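Local coordinates for rhamnose ABC transporter, periplasmic rhamnose-binding protein (Kribbella flavida, PDB 4KVF) that probably binds a sugar, presumably rhamnose, outside the cell membrane and delivers it to an ABC transporter for uptake, at residues P52-D55 / V56-G59; Y88-T91 / L92-Q95; N177-S180 / W181-V184; Q263-Q266 / Y267-G271. One frame throughout, in Å; residues are numbered along the deposited sequence.

Interaction 1 of 4, residues P52-D55 / V56-G59; sequences PYTD and VEVG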
loop_
_atom_site.group_PDB
_atom_site.type_symbol
_atom_site.label_atom_id
_atom_site.label_comp_id
_atom_site.label_asym_id
_atom_site.label_seq_id
_atom_site.Cartn_x
_atom_site.Cartn_y
_atom_site.Cartn_z
ATOM N N PRO A 52 7.092 -3.305 -12.436
ATOM C CA PRO A 52 6.891 -4.597 -11.762
ATOM C C PRO A 52 5.825 -4.568 -10.669
ATOM O O PRO A 52 5.013 -5.492 -10.594
ATOM C CB PRO A 52 8.272 -4.908 -11.168
ATOM C CG PRO A 52 9.224 -4.172 -12.036
ATOM C CD PRO A 52 8.512 -2.907 -12.434
ATOM N N TYR A 53 5.821 -3.522 -9.849
ATOM C CA TYR A 53 4.832 -3.387 -8.784
ATOM C C TYR A 53 3.417 -3.370 -9.358
ATOM O O TYR A 53 2.546 -4.130 -8.922
ATOM C CB TYR A 53 5.103 -2.119 -7.962
ATOM C CG TYR A 53 4.085 -1.834 -6.878
ATOM C CD1 TYR A 53 2.921 -1.139 -7.165
ATOM C CD2 TYR A 53 4.297 -2.241 -5.568
ATOM C CE1 TYR A 53 1.980 -0.871 -6.185
ATOM C CE2 TYR A 53 3.360 -1.967 -4.575
ATOM C CZ TYR A 53 2.204 -1.285 -4.893
ATOM O OH TYR A 53 1.260 -1.007 -3.926
ATOM N N THR A 54 3.184 -2.504 -10.338
ATOM C CA THR A 54 1.853 -2.371 -10.927
ATOM C C THR A 54 1.391 -3.659 -11.616
ATOM O O THR A 54 0.219 -4.038 -11.528
ATOM C CB THR A 54 1.797 -1.208 -11.929
ATOM O OG1 THR A 54 1.941 0.030 -11.224
ATOM C CG2 THR A 54 0.474 -1.213 -12.673
ATOM N N ASP A 55 2.317 -4.331 -12.292
ATOM C CA ASP A 55 2.020 -5.603 -12.948
ATOM C C ASP A 55 1.493 -6.651 -11.963
ATOM O O ASP A 55 0.524 -7.352 -12.260
ATOM C CB ASP A 55 3.250 -6.139 -13.683
ATOM C CG ASP A 55 3.552 -5.374 -14.961
ATOM O OD1 ASP A 55 2.750 -4.490 -15.340
ATOM O OD2 ASP A 55 4.588 -5.675 -15.591
ATOM N N VAL A 56 2.130 -6.751 -10.797
ATOM C CA VAL A 56 1.704 -7.695 -9.769
ATOM C C VAL A 56 0.338 -7.289 -9.239
ATOM O O VAL A 56 -0.518 -8.136 -8.965
ATOM C CB VAL A 56 2.704 -7.753 -8.593
ATOM C CG1 VAL A 56 2.205 -8.705 -7.510
ATOM C CG2 VAL A 56 4.084 -8.173 -9.084
ATOM N N GLU A 57 0.144 -5.979 -9.123
ATOM C CA GLU A 57 -1.087 -5.397 -8.595
ATOM C C GLU A 57 -2.293 -5.719 -9.468
ATOM O O GLU A 57 -3.268 -6.312 -9.004
ATOM C CB GLU A 57 -0.913 -3.884 -8.481
ATOM C CG GLU A 57 -2.068 -3.140 -7.865
ATOM C CD GLU A 57 -1.636 -1.765 -7.380
ATOM O OE1 GLU A 57 -1.198 -0.940 -8.216
ATOM O OE2 GLU A 57 -1.714 -1.517 -6.158
ATOM N N VAL A 58 -2.238 -5.333 -10.738
ATOM C CA VAL A 58 -3.372 -5.593 -11.618
ATOM C C VAL A 58 -3.495 -7.076 -11.961
ATOM O O VAL A 58 -4.577 -7.548 -12.324
ATOM C CB VAL A 58 -3.330 -4.738 -12.902
ATOM C CG1 VAL A 58 -3.473 -3.267 -12.541
ATOM C CG2 VAL A 58 -2.049 -5.008 -13.700
ATOM N N GLY A 59 -2.383 -7.798 -11.838
ATOM C CA GLY A 59 -2.349 -9.229 -12.087
ATOM C C GLY A 59 -3.206 -9.977 -11.086
ATOM O O GLY A 59 -3.764 -11.033 -11.386
#
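Val56 sends its N-H back to the carbonyl of Pro52 (Val56 N to Pro52 O 3.2 Å), the bond that opens this run of i to i+4 pairs at the start of helix 52-67. Its CG2 branch lies against the same acceptor, 3.2 Å from Pro52 O, placing a methyl beside the oxygen that the amide grips. Glu57 N reaches Tyr53 O at 3.0 Å, and here the side chains meet as well. With CG anti to the backbone N (chi1 176°), the Tyr53 ring stands where the Glu57 carboxylate can come up to its CE1 corner, Glu57 OE2 lying 3.8 Å from Tyr53 CE1; the two planes are 81° apart. No polar bond joins the two side chains; the Tyr53 hydroxyl pairs instead with Trp279 NE1. Glu57 OE2 also lies near Asp128 OD2, a closeness of two acidic groups that probably raises the proton affinity of one. Val58 N makes an almost straight bond (172°) to Thr54 O at 2.9 Å, while Val58 CG2 packs 3.3 Å from Thr54 O. Gly59 N closes the set on Asp55 O at 3.0 Å. The helix is the crossover between parallel strands 41-45 and 71-74: Val58 packs on Tyr72 and Leu74 of the second strand, whereas Tyr53, Val56 and Glu57 meet Pro281, Ala282 and Ile284 of helix 281-296.

Interaction 2 of 4, residues Y88-T91 / L92-Q95; sequences YINT and LIQQ
The final turns of helix 85-94, on the path from strand 71-74 to strand 99-102 of the six-stranded parallel sheet, are held by i to i+4 pairs from Tyr88-Leu92 to Thr91-Gln95. Tyr88 O accepts the Leu92 amide and has Leu92 CG beside it, 3.4 Å away. Ile93 N bonds to Ile89 O at 3.0 Å, and the two isoleucines also touch through methyls, Ile89 CG2 to Ile93 CD1 4.1 Å, their chains crossing at a slant. The Asn90 side chain runs beside that of Ile93, its OD1 4.1 Å from Ile93 CD1. Gln94 N takes Asn90 O at 3.1 Å. Gln95, just past the helix, still gives its N-H to Thr91 O at 3.0 Å. Its CG turns beside its own backbone N (chi1 -69°) and comes within 3.3 Å of Thr91 O; from there the extended chain runs alongside Thr91, bringing Gln95 NE2 to 3.8 Å from Thr91 CG2. The Thr91 hydroxyl is bonded to Ser87 O. Cutting Gln95 back to an alanine would probably strip Thr91 CG2 of its flanking amide and Thr91 O of the methylene packed against it. Around the helix, Ile89 and Ile93 pack on Leu114 and Ala117 of helix 111-119, and Leu92 on Ala43 of strand 41-45 and Lys73 of strand 71-74.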
loop_
_atom_site.group_PDB
_atom_site.type_symbol
_atom_site.label_atom_id
_atom_site.label_comp_id
_atom_site.label_asym_id
_atom_site.label_seq_id
_atom_site.Cartn_x
_atom_site.Cartn_y
_atom_site.Cartn_z
ATOM N N TYR A 88 -8.597 7.938 -20.338
ATOM C CA TYR A 88 -8.783 6.499 -20.158
ATOM C C TYR A 88 -10.133 6.161 -19.533
ATOM O O TYR A 88 -10.789 5.213 -19.947
ATOM C CB TYR A 88 -7.628 5.885 -19.347
ATOM C CG TYR A 88 -6.300 5.932 -20.076
ATOM C CD1 TYR A 88 -5.994 5.005 -21.069
ATOM C CD2 TYR A 88 -5.363 6.918 -19.795
ATOM C CE1 TYR A 88 -4.785 5.055 -21.749
ATOM C CE2 TYR A 88 -4.149 6.980 -20.484
ATOM C CZ TYR A 88 -3.869 6.045 -21.451
ATOM O OH TYR A 88 -2.671 6.102 -22.117
ATOM N N ILE A 89 -10.551 6.928 -18.534
ATOM C CA ILE A 89 -11.845 6.682 -17.900
ATOM C C ILE A 89 -12.972 6.825 -18.938
ATOM O O ILE A 89 -13.916 6.031 -18.973
ATOM C CB ILE A 89 -12.092 7.664 -16.740
ATOM C CG1 ILE A 89 -11.113 7.369 -15.595
ATOM C CG2 ILE A 89 -13.570 7.570 -16.261
ATOM C CD1 ILE A 89 -11.007 8.495 -14.575
ATOM N N ASN A 90 -12.858 7.847 -19.773
ATOM C CA ASN A 90 -13.859 8.099 -20.807
ATOM C C ASN A 90 -13.924 6.949 -21.798
ATOM O O ASN A 90 -15.008 6.573 -22.267
ATOM C CB ASN A 90 -13.581 9.426 -21.525
ATOM C CG ASN A 90 -13.979 10.637 -20.681
ATOM O OD1 ASN A 90 -14.882 10.545 -19.843
ATOM N ND2 ASN A 90 -13.317 11.769 -20.906
ATOM N N THR A 91 -12.761 6.391 -22.124
ATOM C CA THR A 91 -12.712 5.221 -22.991
ATOM C C THR A 91 -13.433 4.041 -22.346
ATOM O O THR A 91 -14.228 3.365 -22.994
ATOM C CB THR A 91 -11.267 4.808 -23.293
ATOM O OG1 THR A 91 -10.582 5.908 -23.906
ATOM C CG2 THR A 91 -11.245 3.603 -24.231
ATOM N N LEU A 92 -13.164 3.797 -21.065
ATOM C CA LEU A 92 -13.790 2.672 -20.382
ATOM C C LEU A 92 -15.310 2.822 -20.321
ATOM O O LEU A 92 -16.042 1.841 -20.415
ATOM C CB LEU A 92 -13.203 2.485 -18.984
ATOM C CG LEU A 92 -11.717 2.109 -18.970
ATOM C CD1 LEU A 92 -11.228 1.981 -17.527
ATOM C CD2 LEU A 92 -11.468 0.807 -19.744
ATOM N N ILE A 93 -15.780 4.053 -20.156
ATOM C CA ILE A 93 -17.215 4.324 -20.203
ATOM C C ILE A 93 -17.825 3.950 -21.548
ATOM O O ILE A 93 -18.835 3.246 -21.604
ATOM C CB ILE A 93 -17.535 5.807 -19.895
ATOM C CG1 ILE A 93 -17.112 6.150 -18.468
ATOM C CG2 ILE A 93 -19.019 6.091 -20.115
ATOM C CD1 ILE A 93 -17.166 7.652 -18.146
ATOM N N GLN A 94 -17.221 4.423 -22.638
ATOM C CA GLN A 94 -17.731 4.110 -23.971
ATOM C C GLN A 94 -17.683 2.610 -24.289
ATOM O O GLN A 94 -18.491 2.112 -25.071
ATOM C CB GLN A 94 -17.003 4.904 -25.061
ATOM C CG GLN A 94 -17.629 6.252 -25.390
ATOM C CD GLN A 94 -19.119 6.171 -25.662
ATOM O OE1 GLN A 94 -19.931 6.599 -24.838
ATOM N NE2 GLN A 94 -19.488 5.636 -26.829
ATOM N N GLN A 95 -16.741 1.893 -23.684
ATOM C CA GLN A 95 -16.631 0.443 -23.877
ATOM C C GLN A 95 -17.612 -0.337 -22.991
ATOM O O GLN A 95 -17.705 -1.565 -23.076
ATOM C CB GLN A 95 -15.198 -0.031 -23.591
ATOM C CG GLN A 95 -14.162 0.431 -24.607
ATOM C CD GLN A 95 -12.752 -0.031 -24.252
ATOM O OE1 GLN A 95 -12.488 -0.437 -23.117
ATOM N NE2 GLN A 95 -11.843 0.018 -25.228
#

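Interaction 3 of 4, residues N177-S180 / W181-V184; sequences NQNS and WIEV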
loop_
_atom_site.group_PDB
_atom_site.type_symbol
_atom_site.label_atom_id
_atom_site.label_comp_id
_atom_site.label_asym_id
_atom_site.label_seq_id
_atom_site.Cartn_x
_atom_site.Cartn_y
_atom_site.Cartn_z
ATOM N N ASN A 177 2.736 11.016 2.721
ATOM C CA ASN A 177 2.568 9.681 3.287
ATOM C C ASN A 177 3.499 9.442 4.461
ATOM O O ASN A 177 3.061 9.028 5.534
ATOM C CB ASN A 177 2.799 8.608 2.222
ATOM C CG ASN A 177 1.691 8.566 1.186
ATOM O OD1 ASN A 177 0.558 9.006 1.440
ATOM N ND2 ASN A 177 2.008 8.028 0.008
ATOM N N GLN A 178 4.786 9.721 4.277
ATOM C CA GLN A 178 5.732 9.483 5.362
ATOM C C GLN A 178 5.395 10.350 6.565
ATOM O O GLN A 178 5.504 9.911 7.708
ATOM C CB GLN A 178 7.173 9.717 4.908
ATOM C CG GLN A 178 7.795 8.540 4.149
ATOM C CD GLN A 178 7.290 8.418 2.725
ATOM O OE1 GLN A 178 6.662 9.339 2.200
ATOM N NE2 GLN A 178 7.582 7.281 2.077
ATOM N N ASN A 179 4.969 11.585 6.318
ATOM C CA ASN A 179 4.650 12.462 7.439
ATOM C C ASN A 179 3.454 11.953 8.226
ATOM O O ASN A 179 3.405 12.103 9.454
ATOM C CB ASN A 179 4.455 13.916 6.991
ATOM C CG ASN A 179 5.767 14.580 6.634
ATOM O OD1 ASN A 179 6.838 14.084 7.002
ATOM N ND2 ASN A 179 5.697 15.701 5.919
ATOM N N SER A 180 2.513 11.326 7.526
ATOM C CA SER A 180 1.359 10.723 8.190
ATOM C C SER A 180 1.821 9.563 9.049
ATOM O O SER A 180 1.460 9.462 10.226
ATOM C CB SER A 180 0.345 10.194 7.171
ATOM O OG SER A 180 -0.371 11.251 6.568
ATOM N N TRP A 181 2.623 8.687 8.458
ATOM C CA TRP A 181 3.093 7.501 9.169
ATOM C C TRP A 181 3.922 7.881 10.394
ATOM O O TRP A 181 3.812 7.255 11.452
ATOM C CB TRP A 181 3.879 6.585 8.236
ATOM C CG TRP A 181 3.057 6.099 7.077
ATOM C CD1 TRP A 181 1.712 5.836 7.078
ATOM C CD2 TRP A 181 3.516 5.840 5.748
ATOM N NE1 TRP A 181 1.310 5.428 5.826
ATOM C CE2 TRP A 181 2.404 5.417 4.989
ATOM C CE3 TRP A 181 4.767 5.923 5.116
ATOM C CZ2 TRP A 181 2.495 5.078 3.645
ATOM C CZ3 TRP A 181 4.859 5.582 3.789
ATOM C CH2 TRP A 181 3.729 5.164 3.064
ATOM N N ILE A 182 4.744 8.916 10.254
ATOM C CA ILE A 182 5.574 9.371 11.367
ATOM C C ILE A 182 4.697 9.914 12.491
ATOM O O ILE A 182 4.943 9.655 13.675
ATOM C CB ILE A 182 6.605 10.418 10.884
ATOM C CG1 ILE A 182 7.671 9.728 10.021
ATOM C CG2 ILE A 182 7.239 11.161 12.059
ATOM C CD1 ILE A 182 8.546 10.703 9.220
ATOM N N GLU A 183 3.642 10.643 12.131
ATOM C CA GLU A 183 2.742 11.161 13.156
ATOM C C GLU A 183 2.094 10.011 13.927
ATOM O O GLU A 183 1.980 10.065 15.146
ATOM C CB GLU A 183 1.682 12.099 12.565
ATOM C CG GLU A 183 0.737 12.682 13.617
ATOM C CD GLU A 183 1.432 13.623 14.603
ATOM O OE1 GLU A 183 2.420 14.289 14.216
ATOM O OE2 GLU A 183 0.982 13.697 15.769
ATOM N N VAL A 184 1.697 8.956 13.224
ATOM C CA VAL A 184 1.148 7.794 13.916
ATOM C C VAL A 184 2.208 7.155 14.823
ATOM O O VAL A 184 1.922 6.813 15.974
ATOM C CB VAL A 184 0.570 6.754 12.935
ATOM C CG1 VAL A 184 0.128 5.504 13.702
ATOM C CG2 VAL A 184 -0.610 7.369 12.182
#
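Asn177 and Trp181 are joined twice, by backbone and by side chain. Trp181 N gives a nearly axial hydrogen bond to Asn177 O at 3.0 Å, and the indole folds back beneath the same carbonyl: Asn177 O stands over one ring face, toward the rim, 3.2 Å from Trp181 CD2. The ring reaches this place because CG turns beside the Trp181 backbone N (chi1 -60°), which also carries the six-membered ring under Asn177 CB for a CH-pi contact, 3.9 Å from Asn177 CB to the ring centroid and 20° off its normal. The remaining backbone acceptors are met in turn: Ile182 N binds Gln178 O at 2.8 Å, Glu183 N binds Asn179 O at 3.1 Å, and Val184 N binds Ser180 O at 3.0 Å. Side-chain donors look to carbonyls outside these residues. Gln178 NE2 is bonded to Pro232 O, and its chain, bent at chi2, runs beside the indole with the amide and ring planes 72° apart and NE2 3.6 Å from Trp181 CZ3. Asn179 ND2 is satisfied by Pro173 O and Ser180 OG by Thr176 O. Both segments belong to helix 176-189, the crossover helix of a beta-alpha-beta unit between parallel strands 164-170 and 197-204, as expected in a periplasmic binding protein lobe.

Interaction 4 of 4, residues Q263-Q266 / Y267-G271; sequences QMRQ and YVKDG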
loop_
_atom_site.group_PDB
_atom_site.type_symbol
_atom_site.label_atom_id
_atom_site.label_comp_id
_atom_site.label_asym_id
_atom_site.label_seq_id
_atom_site.Cartn_x
_atom_site.Cartn_y
_atom_site.Cartn_z
ATOM N N GLN A 263 14.004 -6.149 -3.795
ATOM C CA GLN A 263 15.129 -5.255 -3.547
ATOM C C GLN A 263 15.746 -5.586 -2.196
ATOM O O GLN A 263 16.959 -5.471 -2.002
ATOM C CB GLN A 263 14.651 -3.799 -3.571
ATOM C CG GLN A 263 15.756 -2.758 -3.627
ATOM C CD GLN A 263 15.216 -1.338 -3.691
ATOM O OE1 GLN A 263 14.034 -1.097 -3.429
ATOM N NE2 GLN A 263 16.085 -0.389 -4.041
HETATM N N MSE A 264 14.891 -6.021 -1.273
HETATM C CA MSE A 264 15.285 -6.282 0.112
HETATM C C MSE A 264 15.785 -7.707 0.359
HETATM O O MSE A 264 16.408 -7.976 1.387
HETATM C CB MSE A 264 14.123 -5.965 1.058
HETATM C CG MSE A 264 13.806 -4.483 1.152
HETATM SE SE MSE A 264 15.358 -3.533 1.818
HETATM C CE MSE A 264 15.332 -4.346 3.587
ATOM N N ARG A 265 15.518 -8.615 -0.577
ATOM C CA ARG A 265 15.823 -10.031 -0.377
ATOM C C ARG A 265 17.285 -10.273 0.010
ATOM O O ARG A 265 17.563 -10.967 0.993
ATOM C CB ARG A 265 15.431 -10.869 -1.604
ATOM C CG ARG A 265 15.518 -12.373 -1.367
ATOM C CD ARG A 265 15.159 -13.168 -2.617
ATOM N NE ARG A 265 14.162 -12.484 -3.436
ATOM C CZ ARG A 265 12.854 -12.524 -3.219
ATOM N NH1 ARG A 265 12.027 -11.864 -4.020
ATOM N NH2 ARG A 265 12.374 -13.212 -2.195
ATOM N N GLN A 266 18.216 -9.672 -0.726
ATOM C CA GLN A 266 19.632 -9.899 -0.436
ATOM C C GLN A 266 20.024 -9.466 0.974
ATOM O O GLN A 266 20.942 -10.037 1.568
ATOM C CB GLN A 266 20.547 -9.237 -1.472
ATOM C CG GLN A 266 20.493 -7.722 -1.487
ATOM C CD GLN A 266 21.756 -7.102 -2.055
ATOM O OE1 GLN A 266 22.874 -7.557 -1.778
ATOM N NE2 GLN A 266 21.587 -6.057 -2.863
ATOM N N TYR A 267 19.325 -8.467 1.510
ATOM C CA TYR A 267 19.617 -7.968 2.852
ATOM C C TYR A 267 18.939 -8.809 3.940
ATOM O O TYR A 267 19.411 -8.881 5.078
ATOM C CB TYR A 267 19.272 -6.473 2.962
ATOM C CG TYR A 267 20.040 -5.657 1.953
ATOM C CD1 TYR A 267 21.420 -5.568 2.027
ATOM C CD2 TYR A 267 19.396 -5.008 0.905
ATOM C CE1 TYR A 267 22.142 -4.853 1.100
ATOM C CE2 TYR A 267 20.122 -4.281 -0.036
ATOM C CZ TYR A 267 21.493 -4.210 0.076
ATOM O OH TYR A 267 22.235 -3.501 -0.835
ATOM N N VAL A 268 17.840 -9.454 3.575
ATOM C CA VAL A 268 17.190 -10.400 4.469
ATOM C C VAL A 268 18.000 -11.697 4.536
ATOM O O VAL A 268 18.305 -12.208 5.621
ATOM C CB VAL A 268 15.740 -10.672 4.024
ATOM C CG1 VAL A 268 15.144 -11.820 4.810
ATOM C CG2 VAL A 268 14.903 -9.415 4.193
ATOM N N LYS A 269 18.378 -12.207 3.369
ATOM C CA LYS A 269 19.153 -13.443 3.292
ATOM C C LYS A 269 20.553 -13.320 3.902
ATOM O O LYS A 269 21.127 -14.323 4.341
ATOM C CB LYS A 269 19.210 -13.958 1.846
ATOM C CG LYS A 269 17.839 -14.356 1.287
ATOM C CD LYS A 269 17.934 -15.007 -0.090
ATOM C CE LYS A 269 16.614 -15.670 -0.491
ATOM N NZ LYS A 269 16.092 -16.629 0.524
ATOM N N ASP A 270 21.108 -12.108 3.949
ATOM C CA ASP A 270 22.448 -11.947 4.530
ATOM C C ASP A 270 22.434 -11.554 6.016
ATOM O O ASP A 270 23.488 -11.408 6.635
ATOM C CB ASP A 270 23.380 -11.058 3.666
ATOM C CG ASP A 270 23.122 -9.552 3.826
ATOM O OD1 ASP A 270 22.210 -9.142 4.574
ATOM O OD2 ASP A 270 23.851 -8.766 3.181
ATOM N N GLY A 271 21.236 -11.398 6.579
ATOM C CA GLY A 271 21.089 -11.154 8.005
ATOM C C GLY A 271 21.091 -9.695 8.449
ATOM O O GLY A 271 21.059 -9.406 9.647
#
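Gln266 lies flat over Tyr267 where helix 261-269 ends in a Schellman motif, with Gly271 at positive phi (90°). The stacking comes first: Gln266 CG sits above the middle of the ring in a CH-pi contact, 3.8 Å from the centroid, and the amide continues over the hydroxyl end, 19° from the ring plane, with Gln266 CD 3.6 Å from Tyr267 CZ. Placed between its own backbone N and carbonyl carbon (chi1 65°), Gln266 CG can reach this neighbouring ring. Apolar contact adds the selenomethionine Met264, whose SE approaches Tyr267 CD2 at 4.4 Å; the ring also packs on Ser241 and Arg242 of helix 234-245. A valine in place of Tyr267 would probably leave the Gln266 amide without its flat support and free to turn. Among the charged chains, Arg265 and Lys269 run side by side, Arg265 CG 3.6 Å from Lys269 CE. Both cationic ends turn to one carboxylate, Asp338: Arg265 NH2 forms a salt bridge with it and also hydrogen-bonds to Ile337 O, while Lys269 NZ makes a long, weak ion pair. In the backbone, Met264 O accepts both Val268 N and, weakly, Tyr267 N, while Lys269 N points nearly straight at Arg265 O at 2.8 Å. Asp270 N reaches Gln266 O only weakly, and Gly271 N bonds to Val268 O at 3.2 Å.

How the interactions relate
The four contacts are separate helix turns, in series along the chain, and no two touch. Interactions 1 and 2 belong to helices packed on the six-stranded parallel sheet, their centres about 21 Å apart; interactions 3 and 4 belong to the four-stranded lobe, centres about 25 Å apart. Interactions 1 and 3 lie on opposite sides of the chain's centre, nearest atoms about 10 Å apart, and each has glycerol close by, probably from the crystallisation liquor, about 5 Å from the Tyr53 side chain and about 4 Å from that of Trp181, which is consistent with the interlobe cleft where relatives hold their sugar. Interactions 2 and 4 lie farther out, about 42 Å between centres.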